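Putative uncharacterized protein (Cricetid herpesvirus 2, PDB 4ZKQ) binds chemokines as a viral decoy receptor, probably helping the rodent gammaherpesvirus to blunt leukocyte recruitment by its host. Local coordinates at residues S321-K333 against P340-L352. Residues are numbered along the deposited sequence; the frame is centred on the assembly and turned at random.
Sequences SAYESCAFVIPTK and PRRIMSKCYPFRL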
loop_
_atom_site.group_PDB
_atom_site.type_symbol
_atom_site.label_atom_id
_atom_site.label_comp_id
_atom_site.label_asym_id
_atom_site.label_seq_id
_atom_site.Cartn_x
_atom_site.Cartn_y
_atom_site.Cartn_z
ATOM N N SER A 321 -16.137 -11.493 -3.180
ATOM C CA SER A 321 -15.255 -10.337 -3.053
ATOM C C SER A 321 -16.015 -9.048 -2.760
ATOM O O SER A 321 -15.802 -8.031 -3.422
ATOM C CB SER A 321 -14.419 -10.163 -4.327
ATOM O OG SER A 321 -13.657 -8.967 -4.287
ATOM N N ALA A 322 -16.902 -9.089 -1.772
ATOM C CA ALA A 322 -17.574 -7.876 -1.319
ATOM C C ALA A 322 -16.935 -7.382 -0.026
ATOM O O ALA A 322 -17.224 -7.894 1.055
ATOM C CB ALA A 322 -19.057 -8.120 -1.127
ATOM N N TYR A 323 -16.058 -6.389 -0.151
ATOM C CA TYR A 323 -15.315 -5.863 0.988
ATOM C C TYR A 323 -15.894 -4.545 1.469
ATOM O O TYR A 323 -16.218 -3.674 0.668
ATOM C CB TYR A 323 -13.835 -5.681 0.622
ATOM C CG TYR A 323 -13.113 -6.985 0.378
ATOM C CD1 TYR A 323 -12.548 -7.694 1.427
ATOM C CD2 TYR A 323 -13.004 -7.512 -0.901
ATOM C CE1 TYR A 323 -11.894 -8.891 1.210
ATOM C CE2 TYR A 323 -12.350 -8.707 -1.128
ATOM C CZ TYR A 323 -11.797 -9.392 -0.070
ATOM O OH TYR A 323 -11.146 -10.581 -0.291
ATOM N N GLU A 324 -16.030 -4.418 2.786
ATOM C CA GLU A 324 -16.380 -3.150 3.417
ATOM C C GLU A 324 -15.099 -2.579 4.004
ATOM O O GLU A 324 -14.345 -3.311 4.636
ATOM C CB GLU A 324 -17.431 -3.338 4.517
ATOM C CG GLU A 324 -18.673 -4.122 4.114
ATOM C CD GLU A 324 -19.724 -3.277 3.415
ATOM O OE1 GLU A 324 -19.605 -2.034 3.407
ATOM O OE2 GLU A 324 -20.681 -3.867 2.874
ATOM N N SER A 325 -14.841 -1.290 3.793
ATOM C CA SER A 325 -13.629 -0.666 4.315
ATOM C C SER A 325 -13.849 0.801 4.674
ATOM O O SER A 325 -14.532 1.530 3.958
ATOM C CB SER A 325 -12.492 -0.775 3.295
ATOM O OG SER A 325 -11.280 -0.280 3.835
ATOM N N CYS A 326 -13.264 1.208 5.793
ATOM C CA CYS A 326 -13.284 2.589 6.247
ATOM C C CYS A 326 -11.907 2.927 6.794
ATOM O O CYS A 326 -11.140 2.028 7.152
ATOM C CB CYS A 326 -14.355 2.803 7.321
ATOM S SG CYS A 326 -15.988 2.207 6.835
ATOM N N ALA A 327 -11.592 4.217 6.858
ATOM C CA ALA A 327 -10.341 4.654 7.460
ATOM C C ALA A 327 -10.557 5.941 8.241
ATOM O O ALA A 327 -11.443 6.725 7.910
ATOM C CB ALA A 327 -9.273 4.835 6.399
ATOM N N PHE A 328 -9.756 6.126 9.287
ATOM C CA PHE A 328 -9.877 7.268 10.183
ATOM C C PHE A 328 -8.514 7.850 10.473
ATOM O O PHE A 328 -7.567 7.105 10.716
ATOM C CB PHE A 328 -10.539 6.865 11.501
ATOM C CG PHE A 328 -11.824 6.143 11.327
ATOM C CD1 PHE A 328 -11.836 4.773 11.131
ATOM C CD2 PHE A 328 -13.026 6.829 11.350
ATOM C CE1 PHE A 328 -13.022 4.099 10.965
ATOM C CE2 PHE A 328 -14.214 6.160 11.189
ATOM C CZ PHE A 328 -14.212 4.790 10.995
ATOM N N VAL A 329 -8.418 9.175 10.444
ATOM C CA VAL A 329 -7.221 9.868 10.906
ATOM C C VAL A 329 -7.458 10.355 12.327
ATOM O O VAL A 329 -8.471 10.993 12.605
ATOM C CB VAL A 329 -6.850 11.072 10.017
ATOM C CG1 VAL A 329 -5.436 11.545 10.342
ATOM C CG2 VAL A 329 -6.961 10.717 8.555
ATOM N N ILE A 330 -6.520 10.058 13.218
ATOM C CA ILE A 330 -6.664 10.396 14.624
ATOM C C ILE A 330 -5.484 11.245 15.062
ATOM O O ILE A 330 -4.427 10.714 15.405
ATOM C CB ILE A 330 -6.751 9.144 15.520
ATOM C CG1 ILE A 330 -7.725 8.120 14.930
ATOM C CG2 ILE A 330 -7.164 9.548 16.930
ATOM C CD1 ILE A 330 -7.791 6.818 15.695
ATOM N N PRO A 331 -5.648 12.575 15.033
ATOM C CA PRO A 331 -4.545 13.421 15.494
ATOM C C PRO A 331 -4.316 13.242 16.988
ATOM O O PRO A 331 -5.250 12.856 17.698
ATOM C CB PRO A 331 -5.026 14.837 15.166
ATOM C CG PRO A 331 -6.503 14.744 15.212
ATOM C CD PRO A 331 -6.850 13.365 14.715
ATOM N N THR A 332 -3.096 13.498 17.451
ATOM C CA THR A 332 -2.758 13.350 18.865
ATOM C C THR A 332 -2.393 14.704 19.487
ATOM O O THR A 332 -1.949 14.772 20.631
ATOM C CB THR A 332 -1.591 12.353 19.070
ATOM O OG1 THR A 332 -0.418 12.833 18.401
ATOM C CG2 THR A 332 -1.964 10.963 18.533
ATOM N N LYS A 333 -2.584 15.776 18.727
ATOM C CA LYS A 333 -2.464 17.132 19.260
ATOM C C LYS A 333 -3.390 18.042 18.463
ATOM O O LYS A 333 -3.882 17.651 17.404
ATOM C CB LYS A 333 -1.016 17.628 19.199
ATOM C CG LYS A 333 -0.510 17.974 17.801
ATOM C CD LYS A 333 0.917 18.506 17.850
ATOM C CE LYS A 333 1.369 19.074 16.507
ATOM N NZ LYS A 333 1.918 18.042 15.582
ATOM N N PRO A 340 -11.316 10.485 16.258
ATOM C CA PRO A 340 -11.160 10.003 14.879
ATOM C C PRO A 340 -11.903 10.834 13.841
ATOM O O PRO A 340 -13.062 11.198 14.040
ATOM C CB PRO A 340 -11.735 8.578 14.935
ATOM C CG PRO A 340 -11.602 8.167 16.343
ATOM C CD PRO A 340 -11.831 9.424 17.142
ATOM N N ARG A 341 -11.203 11.143 12.752
ATOM C CA ARG A 341 -11.787 11.795 11.587
ATOM C C ARG A 341 -11.978 10.769 10.483
ATOM O O ARG A 341 -11.007 10.229 9.968
ATOM C CB ARG A 341 -10.885 12.922 11.070
ATOM C CG ARG A 341 -10.133 13.732 12.132
ATOM C CD ARG A 341 -11.020 14.763 12.754
ATOM N NE ARG A 341 -10.272 15.959 13.144
ATOM C CZ ARG A 341 -9.791 16.208 14.360
ATOM N NH1 ARG A 341 -9.944 15.343 15.355
ATOM N NH2 ARG A 341 -9.147 17.342 14.583
ATOM N N ARG A 342 -13.223 10.512 10.114
ATOM C CA ARG A 342 -13.531 9.597 9.028
ATOM C C ARG A 342 -13.030 10.169 7.709
ATOM O O ARG A 342 -13.183 11.364 7.445
ATOM C CB ARG A 342 -15.033 9.353 8.974
ATOM C CG ARG A 342 -15.452 8.071 8.288
ATOM C CD ARG A 342 -16.970 7.923 8.330
ATOM N NE ARG A 342 -17.493 8.031 9.692
ATOM C CZ ARG A 342 -18.785 8.079 10.002
ATOM N NH1 ARG A 342 -19.709 8.032 9.050
ATOM N NH2 ARG A 342 -19.155 8.177 11.272
ATOM N N ILE A 343 -12.421 9.327 6.882
ATOM C CA ILE A 343 -11.828 9.816 5.646
ATOM C C ILE A 343 -12.871 9.928 4.536
ATOM O O ILE A 343 -12.925 10.943 3.829
ATOM C CB ILE A 343 -10.654 8.931 5.203
ATOM C CG1 ILE A 343 -9.466 9.190 6.130
ATOM C CG2 ILE A 343 -10.273 9.244 3.766
ATOM C CD1 ILE A 343 -8.220 8.391 5.821
ATOM N N MET A 344 -13.713 8.913 4.377
ATOM C CA MET A 344 -14.810 9.080 3.422
ATOM C C MET A 344 -16.083 9.541 4.112
ATOM O O MET A 344 -16.156 9.573 5.341
ATOM C CB MET A 344 -15.073 7.805 2.642
ATOM C CG MET A 344 -14.105 7.609 1.484
ATOM S SD MET A 344 -14.573 6.319 0.307
ATOM C CE MET A 344 -13.648 6.850 -1.141
ATOM N N SER A 345 -17.083 9.893 3.311
ATOM C CA SER A 345 -18.311 10.513 3.812
ATOM C C SER A 345 -18.964 9.701 4.935
ATOM O O SER A 345 -19.258 10.234 6.005
ATOM C CB SER A 345 -19.309 10.708 2.664
ATOM O OG SER A 345 -20.543 11.202 3.140
ATOM N N LYS A 346 -19.178 8.412 4.687
ATOM C CA LYS A 346 -19.922 7.581 5.625
ATOM C C LYS A 346 -19.280 6.208 5.822
ATOM O O LYS A 346 -18.804 5.601 4.861
ATOM C CB LYS A 346 -21.358 7.415 5.131
ATOM C CG LYS A 346 -21.453 6.673 3.804
ATOM C CD LYS A 346 -22.873 6.650 3.273
ATOM C CE LYS A 346 -22.948 5.917 1.943
ATOM N NZ LYS A 346 -22.478 4.506 2.052
ATOM N N CYS A 347 -19.272 5.720 7.059
ATOM C CA CYS A 347 -18.824 4.360 7.341
ATOM C C CYS A 347 -19.909 3.634 8.112
ATOM O O CYS A 347 -19.994 3.730 9.334
ATOM C CB CYS A 347 -17.519 4.350 8.134
ATOM S SG CYS A 347 -16.951 2.684 8.555
ATOM N N TYR A 348 -20.740 2.898 7.387
ATOM C CA TYR A 348 -21.883 2.241 7.997
ATOM C C TYR A 348 -21.509 1.023 8.846
ATOM O O TYR A 348 -22.050 0.852 9.938
ATOM C CB TYR A 348 -22.883 1.835 6.912
ATOM C CG TYR A 348 -23.648 3.003 6.321
ATOM C CD1 TYR A 348 -24.159 4.009 7.133
ATOM C CD2 TYR A 348 -23.856 3.100 4.952
ATOM C CE1 TYR A 348 -24.857 5.074 6.601
ATOM C CE2 TYR A 348 -24.553 4.163 4.411
ATOM C CZ TYR A 348 -25.051 5.147 5.240
ATOM O OH TYR A 348 -25.745 6.209 4.707
ATOM N N PRO A 349 -20.580 0.177 8.362
ATOM C CA PRO A 349 -20.280 -1.052 9.111
ATOM C C PRO A 349 -19.518 -0.846 10.420
ATOM O O PRO A 349 -19.677 -1.657 11.333
ATOM C CB PRO A 349 -19.414 -1.860 8.135
ATOM C CG PRO A 349 -19.578 -1.221 6.814
ATOM C CD PRO A 349 -19.861 0.216 7.079
ATOM N N PHE A 350 -18.709 0.206 10.517
ATOM C CA PHE A 350 -17.781 0.327 11.640
ATOM C C PHE A 350 -17.849 1.658 12.364
ATOM O O PHE A 350 -18.042 2.708 11.750
ATOM C CB PHE A 350 -16.350 0.110 11.154
ATOM C CG PHE A 350 -16.171 -1.132 10.322
ATOM C CD1 PHE A 350 -16.273 -2.385 10.895
ATOM C CD2 PHE A 350 -15.878 -1.042 8.972
ATOM C CE1 PHE A 350 -16.095 -3.529 10.136
ATOM C CE2 PHE A 350 -15.700 -2.180 8.206
ATOM C CZ PHE A 350 -15.807 -3.427 8.791
ATOM N N ARG A 351 -17.671 1.595 13.679
ATOM C CA ARG A 351 -17.469 2.784 14.491
ATOM C C ARG A 351 -16.246 2.567 15.354
ATOM O O ARG A 351 -16.076 1.514 15.967
ATOM C CB ARG A 351 -18.687 3.095 15.365
ATOM C CG ARG A 351 -18.536 4.378 16.185
ATOM C CD ARG A 351 -19.657 4.567 17.210
ATOM N NE ARG A 351 -20.990 4.463 16.611
ATOM C CZ ARG A 351 -21.814 3.428 16.759
ATOM N NH1 ARG A 351 -21.471 2.378 17.500
ATOM N NH2 ARG A 351 -23.000 3.444 16.164
ATOM N N LEU A 352 -15.389 3.578 15.393
ATOM C CA LEU A 352 -14.158 3.507 16.150
ATOM C C LEU A 352 -14.123 4.672 17.125
ATOM O O LEU A 352 -14.337 5.820 16.740
ATOM C CB LEU A 352 -12.956 3.540 15.206
ATOM C CG LEU A 352 -11.578 3.262 15.794
ATOM C CD1 LEU A 352 -11.470 1.816 16.218
ATOM C CD2 LEU A 352 -10.502 3.593 14.770
HETATM O O HOH W 1 -16.393 3.597 3.681
HETATM O O HOH W 2 -13.276 5.901 5.222
#
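Cys326 and Cys347 join covalently, SG to SG at 2.0 Å with a C-S-S-C torsion of 91°, close to the relaxed right angle of an unstrained disulfide. The bond ties strand 324-330 to the loop that follows its hairpin partner, 341-342. Both sulfurs also meet rings: SG of Cys326 lies at the edge of Phe350, 3.9 Å from CD2, whereas SG of Cys347 approaches Phe328 obliquely.

Backbone hydrogen bonds make the hairpin. Val329 and Arg341 form an antiparallel hydrogen-bonded pair, with Val329 N giving to Arg341 O (2.8 Å) and Arg341 N to Val329 O (2.7 Å). Ile343 N reaches Ala327 O at 3.0 Å, and where the chains then part, a water accepts from the N atoms of Ala327 and Met344.

Apolar packing fills both faces. With CG anti to its carbonyl carbon (chi1 -52°), Phe328 runs alongside Arg342, placing CE2 3.7 Å from CG of that arginine; a long aliphatic stem suits this exposed border, greasy against the ring yet charged at its tip. Leu352 CB sits above one ring face, off centre. On the other side of the hairpin, where Val329 points, CD1 of Ile343 touches both Ala327 CB and Val329 CG2, each 3.8 Å away, short apolar groups that suit this buried face.

At the turn end, Pro331 CG lies 3.3 Å above the guanidinium plane of Arg341, whose NH groups bond to the carbonyls of Arg335, Arg336 and Val339 and so brace the connecting loop.

Strand 308-315 pairs with the other edge of 324-330, while Phe350 and Leu352 belong to a separate four-stranded sheet. Thus hydrogen bonds set the hairpin's register, the disulfide ties it to the loop leading into strand 350-355, and Phe328, Phe350 and Leu352 pack between the two sheets, consistent with a disulfide-stabilised beta-sandwich, as expected of a secreted protein.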